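Local coordinates for protein alpha-pyrone synthesis polyketide synthase-like Pks18 (Mycobacterium tuberculosis, PDB 1TED) that probably extends medium- and long-chain fatty acyl-CoA starters with malonyl-CoA to make tri- and tetraketide alpha-pyrones, at residues 115-120 against 226-231; 170-175 against 264-269; 201-206 against 346-351. All blocks are in the same frame, centred on the assembly; numbering follows the deposited sequence.

In the fold
Contacts 1 and 3 lie on the two faces of the neighbouring strands 196-204 and 226-236 of a thiolase-fold subunit, with centres 10 Å apart: helix 102-125 packs on one face in contact 1, and the start of helix 349-361 on the opposite face in contact 3. They also join directly, Asp-226 OD2 lying 2.5 Å from Ser-206 OG. Contact 2 sits beside contact 3, their centres 12 Å apart, and carries Cys-175, the probable nucleophile, whose SG is 3.9 Å from Leu-348 CA. Myristic acid touches both of these contacts, through Leu-266 and Leu-348. The touching residues of contact 1 lie farther from it, Gly-227 CA being about 11 Å from the nearest ligand atom.

Contact 1. Residues 115-120 against 226-231; sequences PLAVDV and DGCAAL
Val-120 N donates to Leu-116 O at 3.0 Å, and this single helical turn puts both side chains on the side of the helix that faces Cys-228. Cys-228 CB lies 3.6 Å from Leu-116 CG, while its sulphur reaches over the small Ala-117, 3.8 Å from that residue's CA, and then lies 3.8 Å from Val-120 CB. The sulphur stands anti to the backbone N of Cys-228 (chi1 -176°), which swings it from the leucine toward the valine. Val-120 divides its two methyls: CG2 rests on Cys-228, and CG1 passes over the backbone to meet Ala-230 CB at 3.9 Å. The small side chains of Cys-228 and Ala-230 are consistent with the close approach of the two segment axes, 7.9 Å, which run at 33° to each other. The contact is held by van der Waals packing alone, part of it onto the strand backbone, and is buried apart from Leu-116, at its margin. Helix 102-125 thus lies on one face of the sheet, where Leu-116 and Cys-228 also touch Ile-202 of strand 196-204; helix 151-159 flanks it at Ala-117, while Ala-229, facing away from it, meets helix 349-361.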
loop_
_atom_site.group_PDB
_atom_site.type_symbol
_atom_site.label_atom_id
_atom_site.label_comp_id
_atom_site.label_asym_id
_atom_site.label_seq_id
_atom_site.Cartn_x
_atom_site.Cartn_y
_atom_site.Cartn_z
ATOM N N PRO A 115 12.229 -15.420 -3.796
ATOM C CA PRO A 115 13.288 -16.180 -3.115
ATOM C C PRO A 115 13.958 -15.377 -1.999
ATOM O O PRO A 115 14.153 -15.872 -0.886
ATOM C CB PRO A 115 14.270 -16.490 -4.245
ATOM C CG PRO A 115 13.397 -16.555 -5.437
ATOM C CD PRO A 115 12.444 -15.415 -5.252
ATOM N N LEU A 116 14.310 -14.134 -2.316
ATOM C CA LEU A 116 14.972 -13.263 -1.361
ATOM C C LEU A 116 14.110 -12.887 -0.160
ATOM O O LEU A 116 14.590 -12.893 0.970
ATOM C CB LEU A 116 15.458 -11.989 -2.062
ATOM C CG LEU A 116 16.233 -11.006 -1.179
ATOM C CD1 LEU A 116 17.490 -11.671 -0.641
ATOM C CD2 LEU A 116 16.588 -9.784 -1.990
ATOM N N ALA A 117 12.843 -12.559 -0.405
ATOM C CA ALA A 117 11.934 -12.176 0.680
ATOM C C ALA A 117 11.579 -13.372 1.561
ATOM O O ALA A 117 11.479 -13.241 2.777
ATOM C CB ALA A 117 10.658 -11.536 0.112
ATOM N N VAL A 118 11.385 -14.535 0.947
ATOM C CA VAL A 118 11.076 -15.738 1.704
ATOM C C VAL A 118 12.265 -16.070 2.608
ATOM O O VAL A 118 12.093 -16.403 3.779
ATOM C CB VAL A 118 10.777 -16.926 0.757
ATOM C CG1 VAL A 118 10.766 -18.246 1.536
ATOM C CG2 VAL A 118 9.427 -16.704 0.071
ATOM N N ASP A 119 13.472 -15.949 2.076
ATOM C CA ASP A 119 14.661 -16.239 2.859
ATOM C C ASP A 119 14.850 -15.285 4.045
ATOM O O ASP A 119 15.041 -15.727 5.177
ATOM C CB ASP A 119 15.891 -16.219 1.943
ATOM C CG ASP A 119 17.206 -16.266 2.712
ATOM O OD1 ASP A 119 17.271 -16.923 3.775
ATOM O OD2 ASP A 119 18.185 -15.653 2.235
ATOM N N VAL A 120 14.775 -13.980 3.796
ATOM C CA VAL A 120 14.965 -12.988 4.865
ATOM C C VAL A 120 13.896 -13.078 5.951
ATOM O O VAL A 120 14.212 -13.007 7.140
ATOM C CB VAL A 120 15.011 -11.560 4.283
ATOM C CG1 VAL A 120 15.145 -10.529 5.398
ATOM C CG2 VAL A 120 16.187 -11.448 3.321
ATOM N N ASP A 226 20.007 -3.224 -4.691
ATOM C CA ASP A 226 18.979 -4.208 -4.337
ATOM C C ASP A 226 19.110 -4.730 -2.906
ATOM O O ASP A 226 20.214 -4.935 -2.408
ATOM C CB ASP A 226 19.042 -5.403 -5.312
ATOM C CG ASP A 226 18.636 -5.035 -6.736
ATOM O OD1 ASP A 226 18.545 -3.830 -7.060
ATOM O OD2 ASP A 226 18.413 -5.967 -7.540
ATOM N N GLY A 227 17.984 -4.969 -2.247
ATOM C CA GLY A 227 18.067 -5.463 -0.885
ATOM C C GLY A 227 16.741 -5.868 -0.289
ATOM O O GLY A 227 15.683 -5.584 -0.845
ATOM N N CYS A 228 16.800 -6.544 0.849
ATOM C CA CYS A 228 15.594 -6.980 1.530
ATOM C C CYS A 228 15.813 -6.951 3.035
ATOM O O CYS A 228 16.927 -7.154 3.517
ATOM C CB CYS A 228 15.222 -8.398 1.086
ATOM S SG CYS A 228 13.672 -9.009 1.786
ATOM N N ALA A 229 14.747 -6.683 3.772
ATOM C CA ALA A 229 14.826 -6.645 5.220
ATOM C C ALA A 229 13.456 -6.964 5.791
ATOM O O ALA A 229 12.430 -6.667 5.179
ATOM C CB ALA A 229 15.297 -5.271 5.705
ATOM N N ALA A 230 13.449 -7.568 6.971
ATOM C CA ALA A 230 12.204 -7.940 7.611
ATOM C C ALA A 230 12.275 -7.680 9.108
ATOM O O ALA A 230 13.347 -7.736 9.706
ATOM C CB ALA A 230 11.901 -9.426 7.341
ATOM N N LEU A 231 11.125 -7.383 9.703
ATOM C CA LEU A 231 11.041 -7.132 11.138
ATOM C C LEU A 231 9.895 -7.969 11.691
ATOM O O LEU A 231 8.899 -8.186 11.007
ATOM C CB LEU A 231 10.726 -5.661 11.421
ATOM C CG LEU A 231 11.617 -4.574 10.837
ATOM C CD1 LEU A 231 10.962 -3.225 11.104
ATOM C CD2 LEU A 231 13.007 -4.640 11.458
#

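Contact 2. Residues 170-175 against 264-269; sequences VNFMGC and IVLGVN
Leu-266 sets its CB squarely over the centre of the Phe-172 ring, 3.8 Å from the centroid and 8° off the ring normal, a CH-pi contact. Phe-172 and Leu-266 reach past one another from opposing sides, so that the leucine also carries CD1 back toward the main chain of the loop, 4.0 Å from Gly-174 N. CG anti to the carbonyl carbon (chi1 -55°) sends CD1 toward Gly-174, while CB, whose place chi1 does not alter, stays over the ring. The far end of the ring meets the strand obliquely, against the main chain of Gly-267: Phe-172 CZ is 3.8 Å from Gly-267 N and 4.0 Å from Val-268 CG2. Gly-174, at a phi of 55°, takes a conformation easy for glycine, and with no side chain on the side facing Leu-266 it lets CD1 come near its main chain.

Beyond this compact, buried part the segments diverge. Toward Cys-175 and Ile-264 the packing is much looser, and at the other end Asn-269 is partly exposed and bonds through OD1 to Arg-103 of the second subunit. Phe-172 further packs edge-to-face with Phe-146 and against Ile-147 of the second subunit, so the ring is held close to the dimer interface. Cys-175, the nucleophile by similarity, follows strand 166-171 just before helix 177-191 and lies against His-313 and Asn-346. This is consistent with the Cys-His-Asn catalytic triad of the chalcone synthase family, set in a thiolase fold, with Leu-266 touching the fatty acid in the substrate tunnel.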
loop_
_atom_site.group_PDB
_atom_site.type_symbol
_atom_site.label_atom_id
_atom_site.label_comp_id
_atom_site.label_asym_id
_atom_site.label_seq_id
_atom_site.Cartn_x
_atom_site.Cartn_y
_atom_site.Cartn_z
ATOM N N VAL A 170 2.124 -2.046 0.799
ATOM C CA VAL A 170 2.461 -0.627 0.735
ATOM C C VAL A 170 3.409 -0.312 -0.412
ATOM O O VAL A 170 4.601 -0.610 -0.339
ATOM C CB VAL A 170 3.125 -0.170 2.040
ATOM C CG1 VAL A 170 3.521 1.296 1.941
ATOM C CG2 VAL A 170 2.175 -0.386 3.197
ATOM N N ASN A 171 2.869 0.307 -1.455
ATOM C CA ASN A 171 3.638 0.662 -2.634
ATOM C C ASN A 171 3.832 2.170 -2.797
ATOM O O ASN A 171 3.014 2.972 -2.333
ATOM C CB ASN A 171 2.957 0.118 -3.894
ATOM C CG ASN A 171 2.900 -1.395 -3.924
ATOM O OD1 ASN A 171 3.930 -2.072 -3.903
ATOM N ND2 ASN A 171 1.690 -1.936 -3.975
ATOM N N PHE A 172 4.927 2.532 -3.462
ATOM C CA PHE A 172 5.273 3.920 -3.762
ATOM C C PHE A 172 5.377 4.925 -2.622
ATOM O O PHE A 172 5.097 6.117 -2.808
ATOM C CB PHE A 172 4.334 4.469 -4.845
ATOM C CG PHE A 172 4.904 4.382 -6.237
ATOM C CD1 PHE A 172 6.013 3.584 -6.498
ATOM C CD2 PHE A 172 4.334 5.099 -7.284
ATOM C CE1 PHE A 172 6.551 3.503 -7.784
ATOM C CE2 PHE A 172 4.862 5.026 -8.571
ATOM C CZ PHE A 172 5.975 4.225 -8.820
ATOM N N MET A 173 5.769 4.456 -1.442
ATOM C CA MET A 173 5.969 5.370 -0.335
ATOM C C MET A 173 7.489 5.558 -0.232
ATOM O O MET A 173 8.012 6.103 0.740
ATOM C CB MET A 173 5.342 4.830 0.959
ATOM C CG MET A 173 3.818 4.780 0.864
ATOM S SD MET A 173 2.922 4.805 2.413
ATOM C CE MET A 173 2.757 6.580 2.654
ATOM N N GLY A 174 8.179 5.085 -1.265
ATOM C CA GLY A 174 9.623 5.230 -1.364
ATOM C C GLY A 174 10.606 4.777 -0.292
ATOM O O GLY A 174 10.434 3.753 0.373
ATOM N N CYS A 175 11.661 5.573 -0.148
ATOM C CA CYS A 175 12.746 5.303 0.786
ATOM C C CYS A 175 12.336 5.271 2.246
ATOM O O CYS A 175 13.043 4.698 3.072
ATOM C CB CYS A 175 13.880 6.334 0.595
ATOM S SG CYS A 175 14.663 6.337 -1.047
ATOM N N ILE A 264 10.765 14.339 -4.369
ATOM C CA ILE A 264 10.936 12.926 -4.705
ATOM C C ILE A 264 9.747 12.485 -5.547
ATOM O O ILE A 264 8.628 12.368 -5.044
ATOM C CB ILE A 264 11.011 12.039 -3.427
ATOM C CG1 ILE A 264 12.223 12.443 -2.586
ATOM C CG2 ILE A 264 11.082 10.552 -3.815
ATOM C CD1 ILE A 264 12.278 11.809 -1.209
ATOM N N VAL A 265 9.987 12.253 -6.831
ATOM C CA VAL A 265 8.924 11.850 -7.728
ATOM C C VAL A 265 9.103 10.427 -8.228
ATOM O O VAL A 265 10.145 10.071 -8.777
ATOM C CB VAL A 265 8.837 12.811 -8.925
ATOM C CG1 VAL A 265 7.823 12.318 -9.929
ATOM C CG2 VAL A 265 8.443 14.180 -8.443
ATOM N N LEU A 266 8.073 9.613 -8.028
ATOM C CA LEU A 266 8.104 8.226 -8.468
ATOM C C LEU A 266 7.073 8.046 -9.568
ATOM O O LEU A 266 5.990 8.623 -9.515
ATOM C CB LEU A 266 7.795 7.280 -7.301
ATOM C CG LEU A 266 8.690 7.453 -6.070
ATOM C CD1 LEU A 266 8.327 6.393 -5.021
ATOM C CD2 LEU A 266 10.149 7.338 -6.479
ATOM N N GLY A 267 7.413 7.251 -10.571
ATOM C CA GLY A 267 6.488 7.043 -11.666
ATOM C C GLY A 267 6.732 5.731 -12.370
ATOM O O GLY A 267 7.740 5.068 -12.132
ATOM N N VAL A 268 5.810 5.353 -13.245
ATOM C CA VAL A 268 5.942 4.113 -13.982
ATOM C C VAL A 268 6.122 4.410 -15.469
ATOM O O VAL A 268 5.231 4.978 -16.096
ATOM C CB VAL A 268 4.678 3.220 -13.790
ATOM C CG1 VAL A 268 4.808 1.949 -14.616
ATOM C CG2 VAL A 268 4.484 2.879 -12.308
ATOM N N ASN A 269 7.274 4.051 -16.031
ATOM C CA ASN A 269 7.503 4.258 -17.456
ATOM C C ASN A 269 7.354 2.933 -18.196
ATOM O O ASN A 269 7.442 1.856 -17.598
ATOM C CB ASN A 269 8.900 4.810 -17.740
ATOM C CG ASN A 269 9.070 6.245 -17.292
ATOM O OD1 ASN A 269 8.140 7.051 -17.370
ATOM N ND2 ASN A 269 10.277 6.577 -16.836
#

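Contact 3. Residues 201-206 against 346-351; sequences CIELCS and NMLSVS. With MYR (myristic acid), chain E.
The carboxylate of Glu-203 has the Leu-348 side chain on one side of its plane, displaced toward Glu-203 CG, and its bonds come at the oxygens. Ser-349 OG donates a short bond of 2.5 Å to OE1, nearly in line with the C-O bond, while OE2 accepts from Ser-143 N and bonds to Thr-144 OG1. Such a buried acid is well satisfied, and bonds at both oxygens fix the rotation of the group. The bend of Glu-203 at chi2 (67°) brings the carboxylate round to the serine. The other flat group, the amide of Asn-346, takes Leu-348 N at its OD1 from well above the carbonyl plane, 2.9 Å away; this Asx turn shapes the loop ahead of helix 349-361.

Van der Waals contacts finish the join. Val-350 CG2 presses on the strand at Cys-201 O, 3.4 Å away, with Cys-201 CB 4.0 Å from the same methyl, and Cys-205 SG meets Leu-348 CD1 at 4.0 Å. Leu-348 CD2, whose modelled position is only approximate, is about 4.0 Å from C14 of myristic acid, and Cys-205 CB lies 3.6 Å from C5, so both cysteine and leucine offer nonpolar surface to the fatty acid.

Cys-201 and Glu-203 point toward 346-351, as alternate strand positions do, and so does Cys-205 where the chain leaves the strand. Ile-202 and Leu-204 turn the other way, onto helix 102-125, and strand 196-204 runs between strands 135-142 and 226-236, with Val-350 also touching Ala-229 of the latter.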
loop_
_atom_site.group_PDB
_atom_site.type_symbol
_atom_site.label_atom_id
_atom_site.label_comp_id
_atom_site.label_asym_id
_atom_site.label_seq_id
_atom_site.Cartn_x
_atom_site.Cartn_y
_atom_site.Cartn_z
ATOM N N CYS A 201 10.339 -5.473 3.667
ATOM C CA CYS A 201 10.657 -4.443 2.695
ATOM C C CYS A 201 11.578 -5.122 1.685
ATOM O O CYS A 201 12.602 -5.692 2.050
ATOM C CB CYS A 201 11.351 -3.266 3.376
ATOM S SG CYS A 201 10.381 -2.497 4.704
ATOM N N ILE A 202 11.194 -5.083 0.418
ATOM C CA ILE A 202 11.968 -5.725 -0.636
ATOM C C ILE A 202 12.137 -4.727 -1.770
ATOM O O ILE A 202 11.163 -4.197 -2.305
ATOM C CB ILE A 202 11.239 -7.001 -1.148
ATOM C CG1 ILE A 202 11.951 -7.572 -2.376
ATOM C CG2 ILE A 202 9.785 -6.680 -1.457
ATOM C CD1 ILE A 202 13.195 -8.378 -2.053
ATOM N N GLU A 203 13.378 -4.463 -2.142
ATOM C CA GLU A 203 13.607 -3.488 -3.182
ATOM C C GLU A 203 14.567 -4.023 -4.232
ATOM O O GLU A 203 15.710 -4.386 -3.933
ATOM C CB GLU A 203 14.128 -2.201 -2.538
ATOM C CG GLU A 203 13.437 -0.927 -3.009
ATOM C CD GLU A 203 11.969 -0.807 -2.593
ATOM O OE1 GLU A 203 11.690 -0.655 -1.383
ATOM O OE2 GLU A 203 11.097 -0.851 -3.483
ATOM N N LEU A 204 14.074 -4.089 -5.463
ATOM C CA LEU A 204 14.846 -4.586 -6.593
ATOM C C LEU A 204 14.965 -3.543 -7.689
ATOM O O LEU A 204 14.231 -3.577 -8.682
ATOM C CB LEU A 204 14.189 -5.847 -7.160
ATOM C CG LEU A 204 14.689 -7.185 -6.619
ATOM C CD1 LEU A 204 14.797 -7.135 -5.117
ATOM C CD2 LEU A 204 13.742 -8.295 -7.073
ATOM N N CYS A 205 15.898 -2.617 -7.503
ATOM C CA CYS A 205 16.134 -1.554 -8.468
ATOM C C CYS A 205 16.753 -2.068 -9.774
ATOM O O CYS A 205 16.335 -1.666 -10.858
ATOM C CB CYS A 205 17.050 -0.483 -7.851
ATOM S SG CYS A 205 16.377 0.375 -6.399
ATOM N N SER A 206 17.746 -2.953 -9.662
ATOM C CA SER A 206 18.438 -3.502 -10.830
ATOM C C SER A 206 17.473 -3.974 -11.910
ATOM O O SER A 206 17.790 -3.955 -13.097
ATOM C CB SER A 206 19.369 -4.658 -10.411
ATOM O OG SER A 206 18.660 -5.815 -9.982
ATOM N N ASN A 346 21.979 2.673 -2.231
ATOM C CA ASN A 346 20.670 3.010 -1.676
ATOM C C ASN A 346 19.655 1.956 -2.089
ATOM O O ASN A 346 19.336 1.816 -3.272
ATOM C CB ASN A 346 20.227 4.392 -2.167
ATOM C CG ASN A 346 18.785 4.725 -1.779
ATOM O OD1 ASN A 346 18.242 4.194 -0.810
ATOM N ND2 ASN A 346 18.172 5.625 -2.527
ATOM N N MET A 347 19.156 1.214 -1.105
ATOM C CA MET A 347 18.184 0.158 -1.364
ATOM C C MET A 347 16.789 0.599 -0.952
ATOM O O MET A 347 15.965 -0.206 -0.526
ATOM C CB MET A 347 18.571 -1.113 -0.607
ATOM C CG MET A 347 19.984 -1.600 -0.872
ATOM S SD MET A 347 20.521 -2.570 0.539
ATOM C CE MET A 347 21.490 -3.739 -0.206
ATOM N N LEU A 348 16.541 1.897 -1.071
ATOM C CA LEU A 348 15.242 2.462 -0.750
ATOM C C LEU A 348 14.763 2.128 0.672
ATOM O O LEU A 348 15.521 2.290 1.631
ATOM C CB LEU A 348 14.229 2.004 -1.811
ATOM C CG LEU A 348 14.251 2.778 -3.142
ATOM C CD1 LEU A 348 15.660 3.125 -3.542
ATOM C CD2 LEU A 348 13.586 1.970 -4.233
ATOM N N SER A 349 13.520 1.661 0.804
ATOM C CA SER A 349 12.943 1.341 2.110
ATOM C C SER A 349 13.773 0.415 2.981
ATOM O O SER A 349 13.746 0.510 4.201
ATOM C CB SER A 349 11.550 0.735 1.938
ATOM O OG SER A 349 11.585 -0.427 1.127
ATOM N N VAL A 350 14.518 -0.477 2.345
ATOM C CA VAL A 350 15.333 -1.455 3.046
ATOM C C VAL A 350 16.510 -0.905 3.853
ATOM O O VAL A 350 16.834 -1.431 4.921
ATOM C CB VAL A 350 15.894 -2.478 2.033
ATOM C CG1 VAL A 350 16.836 -3.443 2.725
ATOM C CG2 VAL A 350 14.749 -3.211 1.348
ATOM N N SER A 351 17.142 0.149 3.336
ATOM C CA SER A 351 18.330 0.731 3.955
ATOM C C SER A 351 18.253 1.107 5.426
ATOM O O SER A 351 19.179 0.845 6.192
ATOM C CB SER A 351 18.795 1.928 3.135
ATOM O OG SER A 351 19.132 1.509 1.825
HETATM C C1 MYR E . 23.733 -0.157 -12.705
HETATM O O1 MYR E . 24.688 -0.808 -12.291
HETATM O O2 MYR E . 23.938 0.898 -13.308
HETATM C C2 MYR E . 22.302 -0.650 -12.479
HETATM C C3 MYR E . 21.554 0.267 -11.509
HETATM C C4 MYR E . 20.132 -0.241 -11.256
HETATM C C5 MYR E . 19.361 0.695 -10.323
HETATM C C6 MYR E . 19.120 2.074 -10.944
HETATM C C7 MYR E . 18.134 2.035 -12.116
HETATM C C8 MYR E . 16.712 1.688 -11.669
HETATM C C9 MYR E . 16.138 2.755 -10.734
HETATM C C10 MYR E . 14.778 2.320 -10.188
HETATM C C11 MYR E . 14.229 3.355 -9.203
HETATM C C12 MYR E . 12.894 2.901 -8.612
HETATM C C13 MYR E . 12.398 3.909 -7.574
HETATM C C14 MYR E . 11.082 3.450 -6.943
#